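Local coordinates for protein fatty acid amide hydrolase (Candida albicans, PDB 6KVR) that probably hydrolyses monocarboxylic acid amides, fatty acid amides among them, to the carboxylate and ammonium, as a serine hydrolase of the amidase signature family, at residues I54-V65 and T220-L228; F502-W510 and E527-Q535. All blocks are in the same frame, centred on the assembly; numbering follows the deposited sequence.

Contact 1: I54-V65 and T220-L228; sequences IDDLIKDQFNAV and TKNPFNLLL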
loop_
_atom_site.group_PDB
_atom_site.type_symbol
_atom_site.label_atom_id
_atom_site.label_comp_id
_atom_site.label_asym_id
_atom_site.label_seq_id
_atom_site.Cartn_x
_atom_site.Cartn_y
_atom_site.Cartn_z
ATOM N N ILE A 54 8.646 15.185 44.007
ATOM C CA ILE A 54 8.095 15.218 42.652
ATOM C C ILE A 54 6.567 15.270 42.691
ATOM O O ILE A 54 5.939 15.987 41.904
ATOM C CB ILE A 54 8.618 14.027 41.822
ATOM C CG1 ILE A 54 8.082 14.082 40.384
ATOM C CG2 ILE A 54 8.289 12.704 42.484
ATOM C CD1 ILE A 54 8.653 15.245 39.579
ATOM N N ASP A 55 5.942 14.561 43.634
ATOM C CA ASP A 55 4.483 14.575 43.660
ATOM C C ASP A 55 3.918 15.925 44.103
ATOM O O ASP A 55 2.795 16.274 43.724
ATOM C CB ASP A 55 3.970 13.446 44.544
ATOM C CG ASP A 55 3.960 12.122 43.807
ATOM O OD1 ASP A 55 4.785 11.237 44.144
ATOM O OD2 ASP A 55 3.146 11.993 42.851
ATOM N N ASP A 56 4.664 16.697 44.896
ATOM C CA ASP A 56 4.260 18.078 45.146
ATOM C C ASP A 56 4.430 18.936 43.902
ATOM O O ASP A 56 3.592 19.801 43.616
ATOM C CB ASP A 56 5.070 18.671 46.292
ATOM C CG ASP A 56 4.744 18.031 47.608
ATOM O OD1 ASP A 56 3.584 17.593 47.784
ATOM O OD2 ASP A 56 5.655 17.949 48.454
ATOM N N LEU A 57 5.524 18.735 43.163
ATOM C CA LEU A 57 5.699 19.470 41.918
ATOM C C LEU A 57 4.585 19.148 40.937
ATOM O O LEU A 57 4.149 20.025 40.176
ATOM C CB LEU A 57 7.069 19.159 41.317
ATOM C CG LEU A 57 8.260 19.614 42.177
ATOM C CD1 LEU A 57 9.607 19.273 41.536
ATOM C CD2 LEU A 57 8.178 21.104 42.504
ATOM N N ILE A 58 4.086 17.909 40.964
ATOM C CA ILE A 58 2.968 17.547 40.100
ATOM C C ILE A 58 1.704 18.289 40.523
ATOM O O ILE A 58 1.031 18.914 39.692
ATOM C CB ILE A 58 2.772 16.019 40.089
ATOM C CG1 ILE A 58 3.933 15.369 39.316
ATOM C CG2 ILE A 58 1.419 15.644 39.471
ATOM C CD1 ILE A 58 3.998 13.866 39.409
ATOM N N LYS A 59 1.383 18.273 41.826
ATOM C CA LYS A 59 0.178 18.965 42.288
ATOM C C LYS A 59 0.215 20.441 41.933
ATOM O O LYS A 59 -0.828 21.040 41.654
ATOM C CB LYS A 59 -0.004 18.800 43.795
ATOM C CG LYS A 59 -0.724 17.523 44.196
ATOM C CD LYS A 59 -0.689 17.293 45.706
ATOM C CE LYS A 59 -1.353 15.960 46.063
ATOM N NZ LYS A 59 -0.364 14.957 46.574
ATOM N N ASP A 60 1.405 21.021 41.890
ATOM C CA ASP A 60 1.616 22.445 41.711
ATOM C C ASP A 60 1.614 22.886 40.255
ATOM O O ASP A 60 1.790 24.082 39.991
ATOM C CB ASP A 60 2.945 22.823 42.351
ATOM C CG ASP A 60 2.792 23.220 43.800
ATOM O OD1 ASP A 60 3.427 24.214 44.214
ATOM O OD2 ASP A 60 2.018 22.544 44.521
ATOM N N GLN A 61 1.434 21.964 39.306
ATOM C CA GLN A 61 1.509 22.304 37.885
ATOM C C GLN A 61 2.859 22.944 37.569
ATOM O O GLN A 61 2.943 23.936 36.849
ATOM C CB GLN A 61 0.355 23.219 37.470
ATOM C CG GLN A 61 -1.003 22.623 37.804
ATOM C CD GLN A 61 -2.177 23.433 37.271
ATOM O OE1 GLN A 61 -2.369 23.563 36.056
ATOM N NE2 GLN A 61 -2.984 23.972 38.189
ATOM N N PHE A 62 3.914 22.392 38.163
ATOM C CA PHE A 62 5.272 22.878 37.960
ATOM C C PHE A 62 5.621 22.896 36.471
ATOM O O PHE A 62 5.360 21.928 35.753
ATOM C CB PHE A 62 6.226 21.967 38.749
ATOM C CG PHE A 62 7.645 22.463 38.829
ATOM C CD1 PHE A 62 8.006 23.430 39.748
ATOM C CD2 PHE A 62 8.625 21.929 38.005
ATOM C CE1 PHE A 62 9.323 23.872 39.834
ATOM C CE2 PHE A 62 9.935 22.369 38.080
ATOM C CZ PHE A 62 10.285 23.344 38.999
ATOM N N ASN A 63 6.184 24.019 35.999
ATOM C CA ASN A 63 6.662 24.144 34.618
ATOM C C ASN A 63 8.153 23.825 34.629
ATOM O O ASN A 63 8.977 24.695 34.927
ATOM C CB ASN A 63 6.378 25.542 34.065
ATOM C CG ASN A 63 6.898 25.748 32.634
ATOM O OD1 ASN A 63 7.807 25.055 32.168
ATOM N ND2 ASN A 63 6.321 26.724 31.940
ATOM N N ALA A 64 8.505 22.574 34.300
ATOM C CA ALA A 64 9.906 22.174 34.384
ATOM C C ALA A 64 10.765 22.888 33.348
ATOM O O ALA A 64 11.945 23.147 33.600
ATOM C CB ALA A 64 10.044 20.658 34.236
ATOM N N VAL A 65 10.202 23.228 32.190
ATOM C CA VAL A 65 10.992 23.913 31.164
ATOM C C VAL A 65 11.404 25.303 31.645
ATOM O O VAL A 65 12.545 25.738 31.441
ATOM C CB VAL A 65 10.200 23.978 29.845
ATOM C CG1 VAL A 65 10.923 24.855 28.815
ATOM C CG2 VAL A 65 9.973 22.568 29.304
ATOM N N THR A 220 4.219 9.236 32.655
ATOM C CA THR A 220 5.147 10.249 32.147
ATOM C C THR A 220 4.424 11.589 32.085
ATOM O O THR A 220 3.267 11.647 31.665
ATOM C CB THR A 220 5.687 9.836 30.770
ATOM O OG1 THR A 220 6.427 8.617 30.921
ATOM C CG2 THR A 220 6.595 10.918 30.138
ATOM N N LYS A 221 5.092 12.664 32.509
ATOM C CA LYS A 221 4.428 13.945 32.733
ATOM C C LYS A 221 4.859 15.005 31.723
ATOM O O LYS A 221 5.942 14.934 31.137
ATOM C CB LYS A 221 4.703 14.456 34.159
ATOM C CG LYS A 221 3.974 13.663 35.245
ATOM C CD LYS A 221 2.451 13.646 35.000
ATOM C CE LYS A 221 1.705 13.213 36.266
ATOM N NZ LYS A 221 0.248 13.449 36.160
ATOM N N ASN A 222 4.006 16.030 31.571
ATOM C CA ASN A 222 4.248 17.110 30.599
ATOM C C ASN A 222 5.343 18.053 31.083
ATOM O O ASN A 222 5.279 18.541 32.211
ATOM C CB ASN A 222 2.962 17.907 30.362
ATOM C CG ASN A 222 3.050 18.823 29.152
ATOM O OD1 ASN A 222 3.996 19.615 29.002
ATOM N ND2 ASN A 222 2.055 18.723 28.278
ATOM N N PRO A 223 6.353 18.348 30.262
ATOM C CA PRO A 223 7.456 19.189 30.754
ATOM C C PRO A 223 7.089 20.666 30.954
ATOM O O PRO A 223 7.845 21.381 31.621
ATOM C CB PRO A 223 8.540 19.007 29.675
ATOM C CG PRO A 223 7.795 18.668 28.433
ATOM C CD PRO A 223 6.582 17.869 28.882
ATOM N N PHE A 224 5.967 21.152 30.417
ATOM C CA PHE A 224 5.542 22.537 30.618
ATOM C C PHE A 224 4.549 22.698 31.763
ATOM O O PHE A 224 4.246 23.832 32.155
ATOM C CB PHE A 224 4.923 23.093 29.325
ATOM C CG PHE A 224 5.931 23.357 28.242
ATOM C CD1 PHE A 224 6.577 24.585 28.158
ATOM C CD2 PHE A 224 6.249 22.368 27.316
ATOM C CE1 PHE A 224 7.517 24.829 27.154
ATOM C CE2 PHE A 224 7.185 22.597 26.318
ATOM C CZ PHE A 224 7.821 23.832 26.236
ATOM N N ASN A 225 4.045 21.596 32.302
ATOM C CA ASN A 225 3.087 21.577 33.394
ATOM C C ASN A 225 3.048 20.143 33.883
ATOM O O ASN A 225 2.414 19.293 33.244
ATOM C CB ASN A 225 1.702 22.048 32.927
ATOM C CG ASN A 225 0.661 22.059 34.052
ATOM O OD1 ASN A 225 0.728 21.268 34.989
ATOM N ND2 ASN A 225 -0.315 22.963 33.949
ATOM N N LEU A 226 3.730 19.858 34.994
ATOM C CA LEU A 226 3.919 18.486 35.446
ATOM C C LEU A 226 2.646 17.838 35.973
ATOM O O LEU A 226 2.656 16.629 36.240
ATOM C CB LEU A 226 5.004 18.420 36.517
ATOM C CG LEU A 226 6.453 18.568 36.046
ATOM C CD1 LEU A 226 7.414 18.463 37.242
ATOM C CD2 LEU A 226 6.805 17.531 34.997
ATOM N N LEU A 227 1.554 18.579 36.138
ATOM C CA LEU A 227 0.304 17.883 36.429
ATOM C C LEU A 227 -0.218 17.145 35.191
ATOM O O LEU A 227 -0.865 16.094 35.322
ATOM C CB LEU A 227 -0.743 18.861 36.964
ATOM C CG LEU A 227 -2.157 18.307 37.228
ATOM C CD1 LEU A 227 -2.181 17.261 38.339
ATOM C CD2 LEU A 227 -3.124 19.427 37.555
ATOM N N LEU A 228 0.078 17.649 33.990
ATOM C CA LEU A 228 -0.540 17.118 32.779
ATOM C C LEU A 228 0.237 15.939 32.202
ATOM O O LEU A 228 1.433 15.756 32.444
ATOM C CB LEU A 228 -0.677 18.207 31.710
ATOM C CG LEU A 228 -1.256 19.509 32.288
ATOM C CD1 LEU A 228 -1.305 20.582 31.221
ATOM C CD2 LEU A 228 -2.655 19.263 32.924
#
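Leu226 N donates to Phe62 O at 2.7 Å, and with this bond two consecutive type I turns, Asn222 to Asn225 and Asn225 to Leu228, dock against the Schellman motif that ends helix 54-59. Three residues on, Val65 N at the start of helix 64-70 reaches Pro223 O at 3.0 Å, so backbone joins backbone on both sides of Asn63.

Two amides make the side-chain bond. Gln61 and Asn225 run side by side, and Asn225 ND2 meets Gln61 OE1 at 3.0 Å, in the carbonyl plane on a lone pair and nearly straight at 167°. With CG anti to the backbone N (chi1 -179°), Asn225 also turns OD1 forward to Leu227 N, two residues on, an Asx turn, so both ends of its amide are engaged. Val537 adds a bond to each side: its N gives to Gln61 OE1 and its O takes from Asn225 ND2, while Gln61 NE2 probably bonds to Ser534. Asn222 OD1 forms a second Asx turn with Phe224 N.

The apolar part centres on Leu226, whose CD1 lies 3.7 Å from Phe62 CD2 and also packs on Leu57 CB and Ile54 CD1. Phe117 of helix 100-118 adds to the cover of Leu226. Ile58 crosses Lys221 at about a right angle, its CD1 3.9 Å from Lys221 CE; the ammonium beyond bonds to Leu227 O and Ser475. All this lies away from the predicted catalytic residues and joins helices 54-59 and 64-70 to the turns of 220-228. At the far end Val65 covers one face of the Phe224 ring, with CG2 in a CH-pi contact 3.9 Å from the centroid and 7° off the normal.

Contact 2: F502-W510 and E527-Q535; sequences FQDPTKDKW and ENENYDPSQ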
loop_
_atom_site.group_PDB
_atom_site.type_symbol
_atom_site.label_atom_id
_atom_site.label_comp_id
_atom_site.label_asym_id
_atom_site.label_seq_id
_atom_site.Cartn_x
_atom_site.Cartn_y
_atom_site.Cartn_z
ATOM N N PHE A 502 -0.030 29.587 24.410
ATOM C CA PHE A 502 -0.139 28.772 25.607
ATOM C C PHE A 502 -1.459 29.089 26.278
ATOM O O PHE A 502 -1.967 30.212 26.178
ATOM C CB PHE A 502 1.042 29.022 26.553
ATOM C CG PHE A 502 2.369 28.660 25.949
ATOM C CD1 PHE A 502 2.941 29.459 24.956
ATOM C CD2 PHE A 502 3.028 27.497 26.330
ATOM C CE1 PHE A 502 4.160 29.120 24.369
ATOM C CE2 PHE A 502 4.260 27.154 25.757
ATOM C CZ PHE A 502 4.821 27.968 24.769
ATOM N N GLN A 503 -2.030 28.089 26.937
ATOM C CA GLN A 503 -3.255 28.334 27.673
ATOM C C GLN A 503 -3.029 29.449 28.694
ATOM O O GLN A 503 -1.954 29.567 29.295
ATOM C CB GLN A 503 -3.735 27.061 28.361
ATOM C CG GLN A 503 -5.126 27.175 28.986
ATOM C CD GLN A 503 -5.075 27.480 30.473
ATOM O OE1 GLN A 503 -4.027 27.844 31.016
ATOM N NE2 GLN A 503 -6.214 27.325 31.145
ATOM N N ASP A 504 -4.049 30.279 28.859
ATOM C CA ASP A 504 -4.029 31.413 29.783
ATOM C C ASP A 504 -5.223 31.272 30.710
ATOM O O ASP A 504 -6.371 31.459 30.263
ATOM C CB ASP A 504 -4.093 32.733 29.015
ATOM C CG ASP A 504 -3.848 33.941 29.904
ATOM O OD1 ASP A 504 -4.321 33.953 31.069
ATOM O OD2 ASP A 504 -3.165 34.877 29.432
ATOM N N PRO A 505 -5.027 30.953 31.991
ATOM C CA PRO A 505 -6.189 30.723 32.861
ATOM C C PRO A 505 -7.056 31.959 33.054
ATOM O O PRO A 505 -8.255 31.817 33.325
ATOM C CB PRO A 505 -5.562 30.243 34.177
ATOM C CG PRO A 505 -4.140 30.698 34.137
ATOM C CD PRO A 505 -3.746 30.727 32.684
ATOM N N THR A 506 -6.518 33.165 32.874
ATOM C CA THR A 506 -7.358 34.345 33.033
ATOM C C THR A 506 -8.239 34.616 31.824
ATOM O O THR A 506 -9.116 35.480 31.902
ATOM C CB THR A 506 -6.517 35.593 33.323
ATOM O OG1 THR A 506 -6.085 36.176 32.089
ATOM C CG2 THR A 506 -5.298 35.253 34.197
ATOM N N LYS A 507 -8.043 33.914 30.712
ATOM C CA LYS A 507 -8.839 34.186 29.525
ATOM C C LYS A 507 -9.388 32.955 28.813
ATOM O O LYS A 507 -10.345 33.103 28.044
ATOM C CB LYS A 507 -8.032 35.024 28.522
ATOM C CG LYS A 507 -7.394 34.265 27.392
ATOM C CD LYS A 507 -6.612 35.222 26.484
ATOM C CE LYS A 507 -5.654 36.089 27.286
ATOM N NZ LYS A 507 -4.762 36.888 26.394
ATOM N N ASP A 508 -8.859 31.754 29.054
ATOM C CA ASP A 508 -9.369 30.552 28.387
ATOM C C ASP A 508 -10.428 29.875 29.264
ATOM O O ASP A 508 -10.220 28.808 29.836
ATOM C CB ASP A 508 -8.220 29.602 28.058
ATOM C CG ASP A 508 -7.298 30.147 26.962
ATOM O OD1 ASP A 508 -7.829 30.718 25.987
ATOM O OD2 ASP A 508 -6.052 30.009 27.065
ATOM N N LYS A 509 -11.598 30.506 29.352
ATOM C CA LYS A 509 -12.704 29.931 30.107
ATOM C C LYS A 509 -13.955 29.913 29.247
ATOM O O LYS A 509 -14.045 30.599 28.224
ATOM C CB LYS A 509 -12.977 30.677 31.428
ATOM C CG LYS A 509 -13.025 32.183 31.346
ATOM C CD LYS A 509 -12.653 32.809 32.684
ATOM C CE LYS A 509 -13.327 34.168 32.883
ATOM N NZ LYS A 509 -13.420 34.992 31.634
ATOM N N TRP A 510 -14.905 29.076 29.653
ATOM C CA TRP A 510 -16.147 28.952 28.908
ATOM C C TRP A 510 -16.897 30.278 28.961
ATOM O O TRP A 510 -16.870 30.977 29.973
ATOM C CB TRP A 510 -17.012 27.831 29.495
ATOM C CG TRP A 510 -16.455 26.411 29.392
ATOM C CD1 TRP A 510 -16.060 25.610 30.429
ATOM C CD2 TRP A 510 -16.277 25.622 28.193
ATOM N NE1 TRP A 510 -15.647 24.378 29.953
ATOM C CE2 TRP A 510 -15.754 24.369 28.586
ATOM C CE3 TRP A 510 -16.500 25.858 26.827
ATOM C CZ2 TRP A 510 -15.463 23.355 27.666
ATOM C CZ3 TRP A 510 -16.200 24.837 25.906
ATOM C CH2 TRP A 510 -15.691 23.609 26.334
ATOM N N GLU A 527 -15.607 14.482 27.873
ATOM C CA GLU A 527 -14.422 15.276 27.559
ATOM C C GLU A 527 -14.589 16.737 27.980
ATOM O O GLU A 527 -13.698 17.308 28.617
ATOM C CB GLU A 527 -14.118 15.182 26.061
ATOM C CG GLU A 527 -13.489 13.862 25.635
ATOM C CD GLU A 527 -11.978 13.783 25.924
ATOM O OE1 GLU A 527 -11.352 14.813 26.293
ATOM O OE2 GLU A 527 -11.409 12.678 25.769
ATOM N N ASN A 528 -15.712 17.372 27.607
ATOM C CA ASN A 528 -15.860 18.807 27.854
ATOM C C ASN A 528 -15.997 19.123 29.342
ATOM O O ASN A 528 -15.536 20.180 29.792
ATOM C CB ASN A 528 -17.074 19.371 27.116
ATOM C CG ASN A 528 -16.813 19.653 25.632
ATOM O OD1 ASN A 528 -17.708 20.116 24.929
ATOM N ND2 ASN A 528 -15.605 19.351 25.150
ATOM N N GLU A 529 -16.628 18.242 30.124
ATOM C CA GLU A 529 -16.798 18.566 31.538
ATOM C C GLU A 529 -15.502 18.415 32.327
ATOM O O GLU A 529 -15.444 18.857 33.474
ATOM C CB GLU A 529 -17.929 17.721 32.140
ATOM C CG GLU A 529 -19.319 18.299 31.797
ATOM C CD GLU A 529 -20.505 17.505 32.357
ATOM O OE1 GLU A 529 -20.333 16.359 32.857
ATOM O OE2 GLU A 529 -21.637 18.044 32.280
ATOM N N ASN A 530 -14.448 17.861 31.725
ATOM C CA ASN A 530 -13.137 17.840 32.364
ATOM C C ASN A 530 -12.382 19.158 32.230
ATOM O O ASN A 530 -11.389 19.355 32.934
ATOM C CB ASN A 530 -12.273 16.729 31.770
ATOM C CG ASN A 530 -12.609 15.381 32.340
ATOM O OD1 ASN A 530 -13.235 15.296 33.385
ATOM N ND2 ASN A 530 -12.232 14.324 31.646
ATOM N N TYR A 531 -12.787 20.055 31.332
ATOM C CA TYR A 531 -12.001 21.268 31.169
ATOM C C TYR A 531 -12.221 22.197 32.360
ATOM O O TYR A 531 -13.358 22.499 32.725
ATOM C CB TYR A 531 -12.327 21.999 29.863
ATOM C CG TYR A 531 -11.452 23.235 29.752
ATOM C CD1 TYR A 531 -10.095 23.117 29.456
ATOM C CD2 TYR A 531 -11.949 24.507 30.056
ATOM C CE1 TYR A 531 -9.264 24.230 29.420
ATOM C CE2 TYR A 531 -11.121 25.630 30.021
ATOM C CZ TYR A 531 -9.785 25.480 29.703
ATOM O OH TYR A 531 -8.961 26.564 29.645
ATOM N N ASP A 532 -11.130 22.655 32.947
ATOM C CA ASP A 532 -11.107 23.565 34.087
ATOM C C ASP A 532 -9.949 24.526 33.866
ATOM O O ASP A 532 -8.795 24.086 33.859
ATOM C CB ASP A 532 -10.936 22.795 35.399
ATOM C CG ASP A 532 -10.882 23.704 36.640
ATOM O OD1 ASP A 532 -10.501 24.900 36.553
ATOM O OD2 ASP A 532 -11.183 23.183 37.740
ATOM N N PRO A 533 -10.216 25.830 33.699
ATOM C CA PRO A 533 -9.126 26.790 33.429
ATOM C C PRO A 533 -7.974 26.738 34.424
ATOM O O PRO A 533 -6.813 26.866 34.018
ATOM C CB PRO A 533 -9.835 28.154 33.487
ATOM C CG PRO A 533 -11.273 27.870 33.357
ATOM C CD PRO A 533 -11.515 26.498 33.888
ATOM N N SER A 534 -8.256 26.546 35.715
ATOM C CA SER A 534 -7.197 26.607 36.717
ATOM C C SER A 534 -6.350 25.340 36.772
ATOM O O SER A 534 -5.309 25.342 37.434
ATOM C CB SER A 534 -7.792 26.900 38.105
ATOM O OG SER A 534 -8.610 25.830 38.572
ATOM N N GLN A 535 -6.743 24.279 36.070
ATOM C CA GLN A 535 -6.079 22.981 36.168
ATOM C C GLN A 535 -5.309 22.606 34.897
ATOM O O GLN A 535 -4.871 21.455 34.756
ATOM C CB GLN A 535 -7.118 21.904 36.497
ATOM C CG GLN A 535 -7.618 21.907 37.942
ATOM C CD GLN A 535 -6.519 21.594 38.951
ATOM O OE1 GLN A 535 -5.984 22.491 39.617
ATOM N NE2 GLN A 535 -6.189 20.310 39.080
HETATM O O HOH W 1 -15.678 22.061 31.621
#
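Tyr531 OH is held from two sides in this contact of the amidase fold, which packs the irregular chain after strand 501-502 on segment 527-535. Tyr531 OH donates to Asp508 O at 2.6 Å, and that carbonyl oxygen lies at the edge of the phenol ring, in its plane. Gln503 NE2 gives Tyr531 OH a second bond at 3.2 Å, straight to 174° and in the amide plane. Gln503 bends at chi2 (-97°), which carries its amide across to the phenol with NE2 facing the other segment. The same nitrogen uses its other hydrogen on Pro533 O, on a lone pair, while OE1 takes Gly538 N, so the amide is fixed against flipping. The Asp508 carboxylate turns away, to Arg361 and to Asp504 N.

Proline packing closes one end: Pro533 CG rests 3.8 Å from Lys509 CB, and Pro505 CB approaches Pro533 O. Pro358 of helix 357-372 also touches Tyr531. At the other end Trp510 and Tyr531 form an offset edge-to-face pair, the tyrosine edge toward the indole face, with planes at 86°. One water ties the indole to the backbone of 528-531: it accepts from Trp510 NE1 at 2.9 Å and donates to Asn528 O and Tyr531 O, each at 2.6 Å.

Both contacts are partly buried, lie on the same side of the chain's centre with their own centres about 17 Å apart, and stand away from the predicted catalytic residues. They meet where Gln61 NE2 probably hydrogen-bonds to Ser534 O at 2.8 Å, and where Leu227 CD2 packs on Gln535 NE2, so segment 527-535 is shared ground between them. Contact 1 buries more surface, 693 against 396 Å², and joins distant parts of the chain, adding an amide pair and a CH-pi contact to its backbone bonds. Contact 2 joins nearby parts, has no backbone-to-backbone hydrogen bond across it, and works through a tyrosine hydroxyl, a glutamine amide and a water.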